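Local coordinates for protein cycloalternan-forming enzyme (Listeria monocytogenes serovar 1/2a, PDB 5F7U) that is a large multidomain member of glycoside hydrolase family 31, built round a TIM barrel, that binds glycans and magnesium ions, at residues G355-L367 against R698-T712. The protein carries 1 engineered substitution. Residues are numbered along the deposited sequence; the frame is centred on the assembly and turned at random.
Sequences GKTTLLPKWAFGL and RMNLLPYIYTAAKDT
Tyr706 reaches from helix 702-715 into the loop that leads to the first barrel strand, 367-369. Its CG stands anti to the backbone N (chi1 -163°), which carries the ring across to the loop, where Tyr706 OH donates a hydrogen bond of 2.7 Å to Leu360 O, tilted from the carbonyl plane. Tyrosine suits the place because its ring packs while its tip satisfies a buried carbonyl. Over one ring face lies the aliphatic part of Lys362, with CB 3.9 Å from the Tyr706 centroid in a CH-pi contact almost on the ring normal; farther along, Lys362 CG rests 3.8 Å from Leu702 CD2. Phe365 meets Tyr706 obliquely, the planes 53° apart and Phe365 CD2 3.6 Å from Tyr706 CD1. The small methyl of Ala709 lets the helix come close, CB lying over a face of the Phe365 ring, while Leu702 CD1 packs on Phe365 CB. Leu359 CD1 fills the angle between Tyr706 and Ala709.

At the Arg698 end, the extended chain of Arg698 brings its guanidinium edge to Phe365 O: NE donates at 2.8 Å, bent to 143° at the hydrogen, and NH2 adds a weak bond. NH1 donates to Ala655 O and NH2 also to Pro656 O, just before barrel strand 657-660. At the Thr712 end a water takes the N-H of Thr357 and donates to Thr712 O.

Aromatic and aliphatic groups thus supply the bulk of this buried interface, while Tyr706 and Arg698 satisfy carbonyls of the loop; through its three carbonyl partners, Arg698 ties the entry to the first strand to that of the last, where the barrel closes.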
# COMPACT_ATOMS: atom_id res chain seq x y z
N GLY A 355 1.01 15.33 2.08
CA GLY A 355 -0.36 15.19 2.58
C GLY A 355 -0.58 13.94 3.39
O GLY A 355 -0.08 12.86 3.06
N LYS A 356 -1.33 14.09 4.47
CA LYS A 356 -1.71 12.95 5.29
C LYS A 356 -2.84 12.18 4.65
O LYS A 356 -3.68 12.75 3.95
CB LYS A 356 -2.17 13.42 6.68
CG LYS A 356 -1.18 14.29 7.43
CD LYS A 356 0.01 13.47 7.88
CE LYS A 356 1.21 14.38 8.12
NZ LYS A 356 2.23 13.59 8.83
N THR A 357 -2.88 10.88 4.93
CA THR A 357 -4.07 10.10 4.66
C THR A 357 -5.26 10.71 5.40
O THR A 357 -5.15 11.07 6.57
CB THR A 357 -3.86 8.66 5.13
OG1 THR A 357 -2.97 8.02 4.21
CG2 THR A 357 -5.14 7.87 5.14
N THR A 358 -6.41 10.81 4.72
CA THR A 358 -7.64 11.25 5.39
C THR A 358 -8.34 10.05 6.02
O THR A 358 -8.69 9.10 5.32
CB THR A 358 -8.59 11.92 4.38
OG1 THR A 358 -7.92 13.03 3.79
CG2 THR A 358 -9.89 12.40 5.06
N LEU A 359 -8.56 10.10 7.33
CA LEU A 359 -9.31 9.01 8.00
C LEU A 359 -10.67 8.79 7.35
O LEU A 359 -11.46 9.73 7.19
CB LEU A 359 -9.49 9.29 9.50
CG LEU A 359 -10.22 8.18 10.28
CD1 LEU A 359 -9.48 6.85 10.26
CD2 LEU A 359 -10.46 8.67 11.71
N LEU A 360 -10.95 7.54 7.00
CA LEU A 360 -12.25 7.15 6.45
C LEU A 360 -13.14 6.59 7.54
O LEU A 360 -12.61 6.13 8.55
CB LEU A 360 -12.02 6.09 5.36
CG LEU A 360 -11.21 6.54 4.13
CD1 LEU A 360 -11.10 5.36 3.18
CD2 LEU A 360 -11.81 7.75 3.40
N PRO A 361 -14.48 6.62 7.35
CA PRO A 361 -15.35 5.97 8.34
C PRO A 361 -15.09 4.49 8.49
O PRO A 361 -14.55 3.86 7.57
CB PRO A 361 -16.77 6.21 7.82
CG PRO A 361 -16.65 6.85 6.51
CD PRO A 361 -15.23 7.23 6.24
N LYS A 362 -15.46 3.96 9.65
CA LYS A 362 -15.24 2.55 9.94
C LYS A 362 -15.83 1.60 8.90
O LYS A 362 -15.26 0.54 8.64
CB LYS A 362 -15.77 2.20 11.32
CG LYS A 362 -15.31 0.83 11.80
CD LYS A 362 -15.28 0.83 13.32
CE LYS A 362 -16.43 0.13 13.93
NZ LYS A 362 -16.18 0.33 15.42
N TRP A 363 -16.95 1.97 8.30
CA TRP A 363 -17.56 1.10 7.29
C TRP A 363 -16.66 0.77 6.11
O TRP A 363 -16.78 -0.29 5.51
CB TRP A 363 -18.91 1.62 6.80
CG TRP A 363 -18.91 2.79 5.83
CD1 TRP A 363 -19.11 4.11 6.14
CD2 TRP A 363 -18.74 2.73 4.40
NE1 TRP A 363 -19.06 4.87 5.00
CE2 TRP A 363 -18.85 4.05 3.91
CE3 TRP A 363 -18.52 1.68 3.49
CZ2 TRP A 363 -18.74 4.37 2.54
CZ3 TRP A 363 -18.40 1.99 2.12
CH2 TRP A 363 -18.52 3.33 1.66
N ALA A 364 -15.73 1.68 5.80
CA ALA A 364 -14.78 1.42 4.73
C ALA A 364 -13.87 0.21 5.01
O ALA A 364 -13.31 -0.36 4.07
CB ALA A 364 -13.95 2.68 4.45
N PHE A 365 -13.78 -0.19 6.28
CA PHE A 365 -12.89 -1.29 6.72
C PHE A 365 -13.55 -2.65 6.90
O PHE A 365 -12.90 -3.61 7.33
CB PHE A 365 -12.10 -0.82 7.94
CG PHE A 365 -11.24 0.36 7.61
CD1 PHE A 365 -10.01 0.17 6.97
CD2 PHE A 365 -11.71 1.66 7.81
CE1 PHE A 365 -9.24 1.26 6.57
CE2 PHE A 365 -10.96 2.75 7.42
CZ PHE A 365 -9.71 2.56 6.80
N GLY A 366 -14.84 -2.74 6.57
CA GLY A 366 -15.52 -4.03 6.48
C GLY A 366 -15.46 -4.57 5.05
O GLY A 366 -14.79 -3.99 4.17
N LEU A 367 -16.18 -5.66 4.79
CA LEU A 367 -16.12 -6.25 3.45
C LEU A 367 -16.89 -5.40 2.43
O LEU A 367 -18.03 -5.00 2.70
CB LEU A 367 -16.69 -7.66 3.45
CG LEU A 367 -16.86 -8.39 2.10
CD1 LEU A 367 -15.50 -8.63 1.44
CD2 LEU A 367 -17.60 -9.71 2.34
N ARG A 698 -11.99 -10.78 10.88
CA ARG A 698 -11.76 -9.38 10.56
C ARG A 698 -12.71 -8.49 11.37
O ARG A 698 -12.29 -7.46 11.91
CB ARG A 698 -11.88 -9.11 9.04
CG ARG A 698 -11.58 -7.67 8.67
CD ARG A 698 -11.95 -7.38 7.22
NE ARG A 698 -11.62 -6.01 6.82
CZ ARG A 698 -10.39 -5.59 6.51
NH1 ARG A 698 -9.33 -6.40 6.58
NH2 ARG A 698 -10.22 -4.33 6.15
N MET A 699 -13.98 -8.90 11.47
CA MET A 699 -14.91 -8.14 12.27
C MET A 699 -14.56 -8.17 13.76
O MET A 699 -14.70 -7.16 14.45
CB MET A 699 -16.36 -8.52 11.98
CG MET A 699 -16.78 -8.26 10.53
SD MET A 699 -16.45 -6.60 9.88
CE MET A 699 -17.79 -5.69 10.63
N ASN A 700 -14.03 -9.30 14.24
CA ASN A 700 -13.55 -9.39 15.64
C ASN A 700 -12.37 -8.43 15.87
O ASN A 700 -12.23 -7.84 16.94
CB ASN A 700 -13.06 -10.81 16.01
CG ASN A 700 -14.16 -11.87 15.96
OD1 ASN A 700 -13.89 -12.99 15.51
ND2 ASN A 700 -15.37 -11.55 16.44
N LEU A 701 -11.52 -8.29 14.85
CA LEU A 701 -10.36 -7.40 14.93
C LEU A 701 -10.62 -5.98 14.48
O LEU A 701 -9.71 -5.13 14.48
CB LEU A 701 -9.18 -8.02 14.15
CG LEU A 701 -8.59 -9.33 14.72
CD1 LEU A 701 -7.59 -9.89 13.74
CD2 LEU A 701 -7.89 -9.09 16.06
N LEU A 702 -11.85 -5.68 14.09
CA LEU A 702 -12.15 -4.33 13.59
C LEU A 702 -11.75 -3.18 14.54
O LEU A 702 -11.28 -2.15 14.05
CB LEU A 702 -13.60 -4.20 13.07
CG LEU A 702 -13.96 -2.92 12.29
CD1 LEU A 702 -13.09 -2.70 11.06
CD2 LEU A 702 -15.44 -2.98 11.89
N PRO A 703 -11.88 -3.35 15.88
CA PRO A 703 -11.41 -2.22 16.72
C PRO A 703 -9.90 -1.96 16.60
O PRO A 703 -9.48 -0.79 16.61
CB PRO A 703 -11.79 -2.67 18.14
CG PRO A 703 -13.01 -3.50 17.92
CD PRO A 703 -12.64 -4.33 16.70
N TYR A 704 -9.12 -3.02 16.44
CA TYR A 704 -7.67 -2.96 16.21
C TYR A 704 -7.38 -2.38 14.82
O TYR A 704 -6.53 -1.49 14.68
CB TYR A 704 -7.08 -4.37 16.35
CG TYR A 704 -5.63 -4.54 15.93
CD1 TYR A 704 -4.59 -4.28 16.82
CD2 TYR A 704 -5.30 -5.00 14.64
CE1 TYR A 704 -3.26 -4.46 16.46
CE2 TYR A 704 -3.96 -5.16 14.24
CZ TYR A 704 -2.96 -4.90 15.16
OH TYR A 704 -1.63 -5.06 14.82
N ILE A 705 -8.06 -2.92 13.81
CA ILE A 705 -7.89 -2.46 12.42
C ILE A 705 -8.21 -0.97 12.28
O ILE A 705 -7.45 -0.22 11.66
CB ILE A 705 -8.75 -3.30 11.45
CG1 ILE A 705 -8.21 -4.76 11.42
CG2 ILE A 705 -8.81 -2.67 10.04
CD1 ILE A 705 -9.13 -5.73 10.67
N TYR A 706 -9.30 -0.53 12.91
CA TYR A 706 -9.69 0.86 12.75
C TYR A 706 -8.79 1.79 13.54
O TYR A 706 -8.52 2.91 13.11
CB TYR A 706 -11.17 1.06 13.10
CG TYR A 706 -11.73 2.37 12.58
CD1 TYR A 706 -11.56 2.75 11.23
CD2 TYR A 706 -12.41 3.24 13.43
CE1 TYR A 706 -12.05 3.94 10.75
CE2 TYR A 706 -12.94 4.44 12.95
CZ TYR A 706 -12.75 4.80 11.62
OH TYR A 706 -13.26 6.00 11.17
N THR A 707 -8.29 1.33 14.70
CA THR A 707 -7.28 2.12 15.40
C THR A 707 -6.03 2.26 14.52
O THR A 707 -5.43 3.34 14.48
CB THR A 707 -6.93 1.51 16.78
OG1 THR A 707 -8.11 1.48 17.58
CG2 THR A 707 -5.88 2.35 17.53
N ALA A 708 -5.66 1.19 13.83
CA ALA A 708 -4.51 1.28 12.90
C ALA A 708 -4.79 2.26 11.76
O ALA A 708 -3.89 3.00 11.35
CB ALA A 708 -4.13 -0.09 12.35
N ALA A 709 -6.03 2.30 11.28
CA ALA A 709 -6.41 3.26 10.24
C ALA A 709 -6.22 4.71 10.72
O ALA A 709 -5.70 5.56 9.99
CB ALA A 709 -7.85 3.02 9.79
N LYS A 710 -6.58 4.97 11.97
CA LYS A 710 -6.39 6.29 12.55
C LYS A 710 -4.91 6.61 12.72
O LYS A 710 -4.50 7.75 12.50
CB LYS A 710 -7.12 6.39 13.91
CG LYS A 710 -6.87 7.66 14.72
CD LYS A 710 -7.64 8.85 14.19
CE LYS A 710 -8.08 9.80 15.30
NZ LYS A 710 -7.03 10.07 16.33
N ASP A 711 -4.11 5.60 13.08
CA ASP A 711 -2.66 5.78 13.22
C ASP A 711 -2.00 6.13 11.89
O ASP A 711 -1.02 6.88 11.85
CB ASP A 711 -1.98 4.56 13.83
CG ASP A 711 -0.65 4.91 14.51
OD1 ASP A 711 -0.56 5.97 15.17
OD2 ASP A 711 0.30 4.11 14.40
N THR A 712 -2.54 5.59 10.80
CA THR A 712 -2.08 6.03 9.46
C THR A 712 -2.33 7.53 9.27
O THR A 712 -1.44 8.27 8.83
CB THR A 712 -2.80 5.28 8.33
OG1 THR A 712 -2.46 3.90 8.38
CG2 THR A 712 -2.39 5.87 6.96
O HOH W 1 -0.81 9.75 6.55
O HOH W 2 -12.26 -3.07 4.05